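Local structure of uncharacterized sugar kinase PH1459 (Pyrococcus horikoshii, 3EWM) at residues 292-295 / 299-302; 277-280 / 286-289; 139-144 / 166-171. The protein probably phosphorylates a sugar, perhaps fructose, at the expense of ATP, as a member of the PfkB family of carbohydrate kinases. One frame throughout, in Å; residues are numbered along the deposited sequence.

Contact 1: residues 292-295 / 299-302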
loop_
_atom_site.group_PDB
_atom_site.type_symbol
_atom_site.label_atom_id
_atom_site.label_comp_id
_atom_site.label_asym_id
_atom_site.label_seq_id
_atom_site.Cartn_x
_atom_site.Cartn_y
_atom_site.Cartn_z
ATOM N N ASP A 292 -15.886 22.059 22.312
ATOM C CA ASP A 292 -17.178 22.757 22.401
ATOM C C ASP A 292 -18.324 21.802 22.775
ATOM O O ASP A 292 -19.186 22.151 23.574
ATOM C CB ASP A 292 -17.482 23.551 21.123
ATOM C CG ASP A 292 -17.454 22.692 19.863
ATOM O OD1 ASP A 292 -18.284 21.761 19.737
ATOM O OD2 ASP A 292 -16.612 22.957 18.978
ATOM N N GLU A 293 -18.312 20.592 22.223
ATOM C CA GLU A 293 -19.283 19.572 22.610
ATOM C C GLU A 293 -19.090 19.117 24.045
ATOM O O GLU A 293 -20.065 18.878 24.753
ATOM C CB GLU A 293 -19.150 18.328 21.752
ATOM C CG GLU A 293 -19.124 18.511 20.272
ATOM C CD GLU A 293 -18.724 17.214 19.612
ATOM O OE1 GLU A 293 -17.758 17.213 18.823
ATOM O OE2 GLU A 293 -19.356 16.185 19.945
ATOM N N LEU A 294 -17.828 18.959 24.452
ATOM C CA LEU A 294 -17.494 18.455 25.779
ATOM C C LEU A 294 -17.845 19.441 26.876
ATOM O O LEU A 294 -18.203 19.043 27.987
ATOM C CB LEU A 294 -16.013 18.095 25.864
ATOM C CG LEU A 294 -15.619 16.800 25.153
ATOM C CD1 LEU A 294 -14.126 16.825 24.854
ATOM C CD2 LEU A 294 -15.981 15.533 25.933
ATOM N N LEU A 295 -17.757 20.727 26.556
ATOM C CA LEU A 295 -18.045 21.780 27.525
ATOM C C LEU A 295 -19.487 21.740 28.057
ATOM O O LEU A 295 -19.768 22.293 29.114
ATOM C CB LEU A 295 -17.704 23.147 26.938
ATOM C CG LEU A 295 -16.393 23.874 27.281
ATOM C CD1 LEU A 295 -15.296 23.002 27.837
ATOM C CD2 LEU A 295 -15.916 24.600 26.057
ATOM N N GLU A 299 -18.091 16.914 33.688
ATOM C CA GLU A 299 -16.877 16.083 33.773
ATOM C C GLU A 299 -15.754 16.612 32.875
ATOM O O GLU A 299 -14.571 16.355 33.119
ATOM C CB GLU A 299 -17.177 14.623 33.409
ATOM C CG GLU A 299 -18.190 13.903 34.314
ATOM C CD GLU A 299 -19.631 14.294 34.023
ATOM O OE1 GLU A 299 -20.506 13.968 34.847
ATOM O OE2 GLU A 299 -19.890 14.930 32.978
ATOM N N ALA A 300 -16.139 17.348 31.836
ATOM C CA ALA A 300 -15.190 17.933 30.901
ATOM C C ALA A 300 -14.817 19.335 31.321
ATOM O O ALA A 300 -13.686 19.754 31.122
ATOM C CB ALA A 300 -15.749 17.946 29.506
ATOM N N ARG A 301 -15.775 20.057 31.901
ATOM C CA ARG A 301 -15.523 21.417 32.378
ATOM C C ARG A 301 -14.455 21.470 33.473
ATOM O O ARG A 301 -13.705 22.429 33.570
ATOM C CB ARG A 301 -16.822 22.086 32.830
ATOM C CG ARG A 301 -17.672 22.566 31.672
ATOM C CD ARG A 301 -18.730 23.565 32.132
ATOM N NE ARG A 301 -19.670 22.979 33.090
ATOM C CZ ARG A 301 -20.778 22.315 32.766
ATOM N NH1 ARG A 301 -21.114 22.123 31.494
ATOM N NH2 ARG A 301 -21.557 21.835 33.724
ATOM N N GLU A 302 -14.374 20.422 34.278
ATOM C CA GLU A 302 -13.317 20.306 35.267
ATOM C C GLU A 302 -11.925 20.451 34.627
ATOM O O GLU A 302 -11.079 21.207 35.118
ATOM C CB GLU A 302 -13.444 18.965 35.984
ATOM C CG GLU A 302 -12.389 18.736 37.031
ATOM C CD GLU A 302 -12.723 19.410 38.344
ATOM O OE1 GLU A 302 -13.848 19.188 38.867
ATOM O OE2 GLU A 302 -11.850 20.149 38.854
#
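The methyl of A300 presses against the backbone of L294, and this is where the contact is tight. CB of A300 lies 3.1 Å from O of L294 and 3.7 Å from CB of L294. A300 directs its methyl at the 292-295 segment, and the small side chain lets the end of helix 291-294 and the start of helix 298-304 come together, with the CA atoms of L294 and A300 5.6 Å apart. Beyond CB, the L294 side chain carries on toward helix 265-279, where it meets L274, V275 and L278; A300 also rests on L274, and L304 touches both L294 and L295.

One residue further along, the contact opens toward solvent. The L295 side chain sets off away from the 299-302 segment, but its end comes nearer, and it stays partly exposed. R301 is exposed, yet its end folds back over the turn: NH1 donates a hydrogen bond of 2.7 Å to O of L295, with an angle of 150° at the hydrogen. The oxygen meets the guanidinium edge-on, close to its plane, while NH1 is tilted 22° from the carbonyl plane. A bend at chi3 (-62°) swings the guanidinium back to this oxygen, and CG of R301 lies 3.3 Å from O of L295.

Two short helices are thus joined by a short turn at the C-terminal end of this pfkB-family chain. The chemistry is split: in the buried half a methyl lies against a carbonyl oxygen and an aliphatic carbon, with no side-chain hydrogen bond, whereas the outer half adds one charged donor to O of L295.

Contact 2: residues 277-280 / 286-289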
loop_
_atom_site.group_PDB
_atom_site.type_symbol
_atom_site.label_atom_id
_atom_site.label_comp_id
_atom_site.label_asym_id
_atom_site.label_seq_id
_atom_site.Cartn_x
_atom_site.Cartn_y
_atom_site.Cartn_z
ATOM N N ALA A 277 -16.486 7.835 25.710
ATOM C CA ALA A 277 -17.913 7.550 25.537
ATOM C C ALA A 277 -18.456 8.345 24.355
ATOM O O ALA A 277 -19.081 7.786 23.442
ATOM C CB ALA A 277 -18.686 7.900 26.814
ATOM N N LEU A 278 -18.184 9.648 24.367
ATOM C CA LEU A 278 -18.648 10.536 23.300
ATOM C C LEU A 278 -18.004 10.204 21.954
ATOM O O LEU A 278 -18.634 10.381 20.917
ATOM C CB LEU A 278 -18.427 12.011 23.652
ATOM C CG LEU A 278 -19.241 12.701 24.761
ATOM C CD1 LEU A 278 -19.010 14.199 24.673
ATOM C CD2 LEU A 278 -20.729 12.383 24.713
ATOM N N SER A 279 -16.771 9.694 21.970
ATOM C CA SER A 279 -16.105 9.301 20.717
ATOM C C SER A 279 -16.849 8.200 19.981
ATOM O O SER A 279 -16.723 8.074 18.753
ATOM C CB SER A 279 -14.650 8.864 20.939
ATOM O OG SER A 279 -14.574 7.579 21.508
ATOM N N THR A 280 -17.611 7.398 20.724
ATOM C CA THR A 280 -18.319 6.271 20.124
ATOM C C THR A 280 -19.454 6.704 19.207
ATOM O O THR A 280 -19.992 5.881 18.476
ATOM C CB THR A 280 -18.892 5.288 21.150
ATOM O OG1 THR A 280 -20.005 5.895 21.825
ATOM C CG2 THR A 280 -17.826 4.840 22.157
ATOM N N TRP A 286 -10.592 9.147 13.793
ATOM C CA TRP A 286 -10.545 10.443 14.481
ATOM C C TRP A 286 -11.913 10.758 15.040
ATOM O O TRP A 286 -12.687 11.531 14.455
ATOM C CB TRP A 286 -10.131 11.585 13.542
ATOM C CG TRP A 286 -8.763 11.452 12.984
ATOM C CD1 TRP A 286 -7.825 10.512 13.311
ATOM C CD2 TRP A 286 -8.153 12.311 12.025
ATOM N NE1 TRP A 286 -6.680 10.716 12.600
ATOM C CE2 TRP A 286 -6.844 11.819 11.802
ATOM C CE3 TRP A 286 -8.585 13.441 11.316
ATOM C CZ2 TRP A 286 -5.955 12.429 10.922
ATOM C CZ3 TRP A 286 -7.690 14.046 10.424
ATOM C CH2 TRP A 286 -6.397 13.537 10.238
ATOM N N SER A 287 -12.209 10.150 16.174
ATOM C CA SER A 287 -13.547 10.207 16.716
ATOM C C SER A 287 -13.634 11.076 17.979
ATOM O O SER A 287 -14.715 11.231 18.539
ATOM C CB SER A 287 -14.048 8.787 16.982
ATOM O OG SER A 287 -13.367 8.251 18.083
ATOM N N THR A 288 -12.519 11.667 18.402
ATOM C CA THR A 288 -12.508 12.490 19.616
ATOM C C THR A 288 -13.521 13.624 19.445
ATOM O O THR A 288 -13.485 14.315 18.441
ATOM C CB THR A 288 -11.132 13.126 19.868
ATOM O OG1 THR A 288 -10.142 12.100 19.953
ATOM C CG2 THR A 288 -11.136 13.974 21.160
ATOM N N PRO A 289 -14.423 13.804 20.420
ATOM C CA PRO A 289 -15.335 14.945 20.360
ATOM C C PRO A 289 -14.591 16.267 20.520
ATOM O O PRO A 289 -13.497 16.310 21.074
ATOM C CB PRO A 289 -16.270 14.706 21.540
ATOM C CG PRO A 289 -15.428 13.893 22.515
ATOM C CD PRO A 289 -14.678 12.964 21.607
HETATM O O HOH W 1 -14.646 5.939 18.901
#
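S279, P289 and S287 lose the most surface here, and S279 touches both of the others. Its CB lies 3.2 Å from OG of S287, while its backbone N faces CD of P289 at 3.9 Å. The backbones also meet closely: CA of S279 makes a CH...O contact of 3.2 Å with O of S287, with an angle of 140° at the hydrogen. The CA atoms of S279 and S287 are 4.8 Å apart.

Both hydroxyls are placed between the backbone N and the carbonyl carbon (chi1 75° in S279, 72° in S287), and a single water joins them. It donates to OG of S279 at 3.1 Å and is 2.8 Å from OG of S287. OG of S279 also bonds to the carbonyl oxygen of A276, one turn back in its helix. P289 supplies the apolar flank: its CG packs 3.7 Å from CB of L278, the two side chains crossing at about a right angle.

The loop thus folds back on the last turn of helix 265-279, with A245 and A248 of helix 245-259 against S279. The side chains of K190 and T215, both ATP-binding residues, are about 11 Å from that of S279. With no clear direct hydrogen bond across it, the contact relies on close packing, one CH...O contact and a shared water that gives two buried hydroxyls a common partner.

Contact 3: residues 139-144 / 166-171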
loop_
_atom_site.group_PDB
_atom_site.type_symbol
_atom_site.label_atom_id
_atom_site.label_comp_id
_atom_site.label_asym_id
_atom_site.label_seq_id
_atom_site.Cartn_x
_atom_site.Cartn_y
_atom_site.Cartn_z
ATOM N N PRO A 139 14.971 2.632 10.107
ATOM C CA PRO A 139 15.639 3.471 11.108
ATOM C C PRO A 139 14.712 4.131 12.123
ATOM O O PRO A 139 15.205 4.681 13.101
ATOM C CB PRO A 139 16.309 4.564 10.258
ATOM C CG PRO A 139 15.416 4.667 9.067
ATOM C CD PRO A 139 15.016 3.256 8.770
ATOM N N SER A 140 13.398 4.081 11.907
ATOM C CA SER A 140 12.478 4.838 12.756
ATOM C C SER A 140 12.550 4.414 14.225
ATOM O O SER A 140 12.552 5.269 15.119
ATOM C CB SER A 140 11.045 4.739 12.251
ATOM O OG SER A 140 10.804 5.782 11.325
ATOM N N ARG A 141 12.621 3.108 14.462
ATOM C CA ARG A 141 12.768 2.600 15.814
ATOM C C ARG A 141 13.913 3.281 16.563
ATOM O O ARG A 141 13.707 3.875 17.609
ATOM C CB ARG A 141 12.954 1.091 15.822
ATOM C CG ARG A 141 13.383 0.580 17.175
ATOM C CD ARG A 141 12.972 -0.850 17.327
ATOM N NE ARG A 141 13.985 -1.762 16.852
ATOM C CZ ARG A 141 13.809 -2.719 15.948
ATOM N NH1 ARG A 141 12.637 -2.914 15.359
ATOM N NH2 ARG A 141 14.836 -3.495 15.636
ATOM N N GLU A 142 15.115 3.217 16.014
ATOM C CA GLU A 142 16.259 3.800 16.694
ATOM C C GLU A 142 16.122 5.309 16.849
ATOM O O GLU A 142 16.448 5.849 17.895
ATOM C CB GLU A 142 17.577 3.376 16.025
ATOM C CG GLU A 142 17.930 1.975 16.460
ATOM C CD GLU A 142 19.071 1.343 15.704
ATOM O OE1 GLU A 142 19.300 0.145 15.987
ATOM O OE2 GLU A 142 19.712 2.010 14.850
ATOM N N THR A 143 15.602 5.960 15.810
ATOM C CA THR A 143 15.423 7.388 15.782
ATOM C C THR A 143 14.453 7.811 16.882
ATOM O O THR A 143 14.769 8.697 17.677
ATOM C CB THR A 143 14.932 7.864 14.403
ATOM O OG1 THR A 143 15.958 7.618 13.423
ATOM C CG2 THR A 143 14.592 9.357 14.435
ATOM N N VAL A 144 13.293 7.156 16.936
ATOM C CA VAL A 144 12.284 7.490 17.930
ATOM C C VAL A 144 12.840 7.227 19.323
ATOM O O VAL A 144 12.637 8.040 20.209
ATOM C CB VAL A 144 10.939 6.763 17.676
ATOM C CG1 VAL A 144 9.934 6.973 18.816
ATOM C CG2 VAL A 144 10.332 7.265 16.373
ATOM N N ASP A 166 2.033 -9.022 14.649
ATOM C CA ASP A 166 2.345 -9.281 13.250
ATOM C C ASP A 166 3.475 -8.400 12.738
ATOM O O ASP A 166 4.154 -8.761 11.778
ATOM C CB ASP A 166 1.099 -9.115 12.368
ATOM C CG ASP A 166 0.070 -10.213 12.598
ATOM O OD1 ASP A 166 0.406 -11.237 13.251
ATOM O OD2 ASP A 166 -1.081 -10.043 12.130
ATOM N N LEU A 167 3.689 -7.264 13.391
ATOM C CA LEU A 167 4.748 -6.351 12.976
ATOM C C LEU A 167 6.111 -6.760 13.502
ATOM O O LEU A 167 7.122 -6.163 13.141
ATOM C CB LEU A 167 4.439 -4.912 13.393
ATOM C CG LEU A 167 3.180 -4.281 12.792
ATOM C CD1 LEU A 167 3.172 -2.788 13.121
ATOM C CD2 LEU A 167 3.117 -4.494 11.298
ATOM N N TRP A 168 6.131 -7.778 14.350
ATOM C CA TRP A 168 7.374 -8.180 14.989
ATOM C C TRP A 168 7.763 -9.624 14.743
ATOM O O TRP A 168 8.587 -10.169 15.476
ATOM C CB TRP A 168 7.275 -7.955 16.488
ATOM C CG TRP A 168 7.082 -6.544 16.866
ATOM C CD1 TRP A 168 5.894 -5.902 17.069
ATOM C CD2 TRP A 168 8.111 -5.587 17.119
ATOM N NE1 TRP A 168 6.123 -4.598 17.437
ATOM C CE2 TRP A 168 7.477 -4.379 17.468
ATOM C CE3 TRP A 168 9.512 -5.635 17.084
ATOM C CZ2 TRP A 168 8.194 -3.229 17.794
ATOM C CZ3 TRP A 168 10.227 -4.490 17.403
ATOM C CH2 TRP A 168 9.564 -3.305 17.757
ATOM N N ARG A 169 7.195 -10.262 13.732
ATOM C CA ARG A 169 7.556 -11.666 13.534
ATOM C C ARG A 169 9.025 -11.799 13.116
ATOM O O ARG A 169 9.537 -11.002 12.318
ATOM C CB ARG A 169 6.575 -12.434 12.635
ATOM C CG ARG A 169 6.243 -11.794 11.326
ATOM C CD ARG A 169 5.511 -12.790 10.405
ATOM N NE ARG A 169 4.053 -12.835 10.592
ATOM C CZ ARG A 169 3.202 -11.861 10.250
ATOM N NH1 ARG A 169 3.649 -10.719 9.733
ATOM N NH2 ARG A 169 1.892 -12.024 10.437
ATOM N N GLY A 170 9.699 -12.784 13.708
ATOM C CA GLY A 170 11.131 -12.970 13.523
ATOM C C GLY A 170 11.987 -12.066 14.403
ATOM O O GLY A 170 13.217 -12.199 14.424
ATOM N N GLN A 171 11.359 -11.135 15.121
ATOM C CA GLN A 171 12.110 -10.224 15.992
ATOM C C GLN A 171 11.434 -10.022 17.347
ATOM O O GLN A 171 11.495 -8.945 17.964
ATOM C CB GLN A 171 12.388 -8.892 15.294
ATOM C CG GLN A 171 11.145 -8.200 14.774
ATOM C CD GLN A 171 11.413 -6.803 14.245
ATOM O OE1 GLN A 171 12.412 -6.154 14.595
ATOM N NE2 GLN A 171 10.506 -6.321 13.412
HETATM O O HOH W 2 15.464 -5.990 14.654
#
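The backbones of R141 and W168 stay well apart, 12.1 Å between CA atoms at their nearest, with 139-144 entering a helix and W168 to Q171 forming a type II beta turn closed by N of Q171 on O of W168. Long side chains span the gap. R141 has its CG anti to the backbone N (chi1 169°), which sends the chain toward the turn, and a bend at chi3 sets the guanidinium beside W168 and Q171.

NH1 of R141 reaches CZ3 of W168 at 3.5 Å, on the six-membered part of the indole. The two planes are inclined by 30° and NH1 comes in at a slant. The same NH1 gives Q171 OE1 a weak hydrogen bond of 3.3 Å, with an angle of 139°; its stronger partner is the carbonyl oxygen of L135. A water reinforces the link, accepting from NH2 of R141 at 2.8 Å and donating to OE1 of Q171 at 3.1 Å. The other end of that amide is held too: NE2 of Q171 bonds to O of A136, and weakly to O of L167.

Q171 stands at the N-cap position of helix 172-185, whose E174 and V178 touch R141 while M175 and V178 pack on W168. Helix 140-151 is the crossover helix of a beta-alpha-beta unit between the adjacent parallel strands 127-131 and 156-160, and the contact joins its start to the loop leading into helix 172-185.

Overall arrangement
Following the chain from the N terminus, contact 3 comes first: from helix 140-151 the chain runs through strand 156-160 and returns at the turn before helix 172-185. That loop is complete long before contact 2 opens, at the end of helix 265-279, and closes five intervening residues later. Contact 1 then pairs the last two short helices across three residues. The three lie in series, none enclosing or crossing another. Contacts 1 and 2 meet directly, CD2 of L294 being 3.5 Å from CD1 of L278, and tie the C-terminal helices to helix 265-279. Contact 3 is across the chain's centre, its centre about 30 Å from that of contact 2.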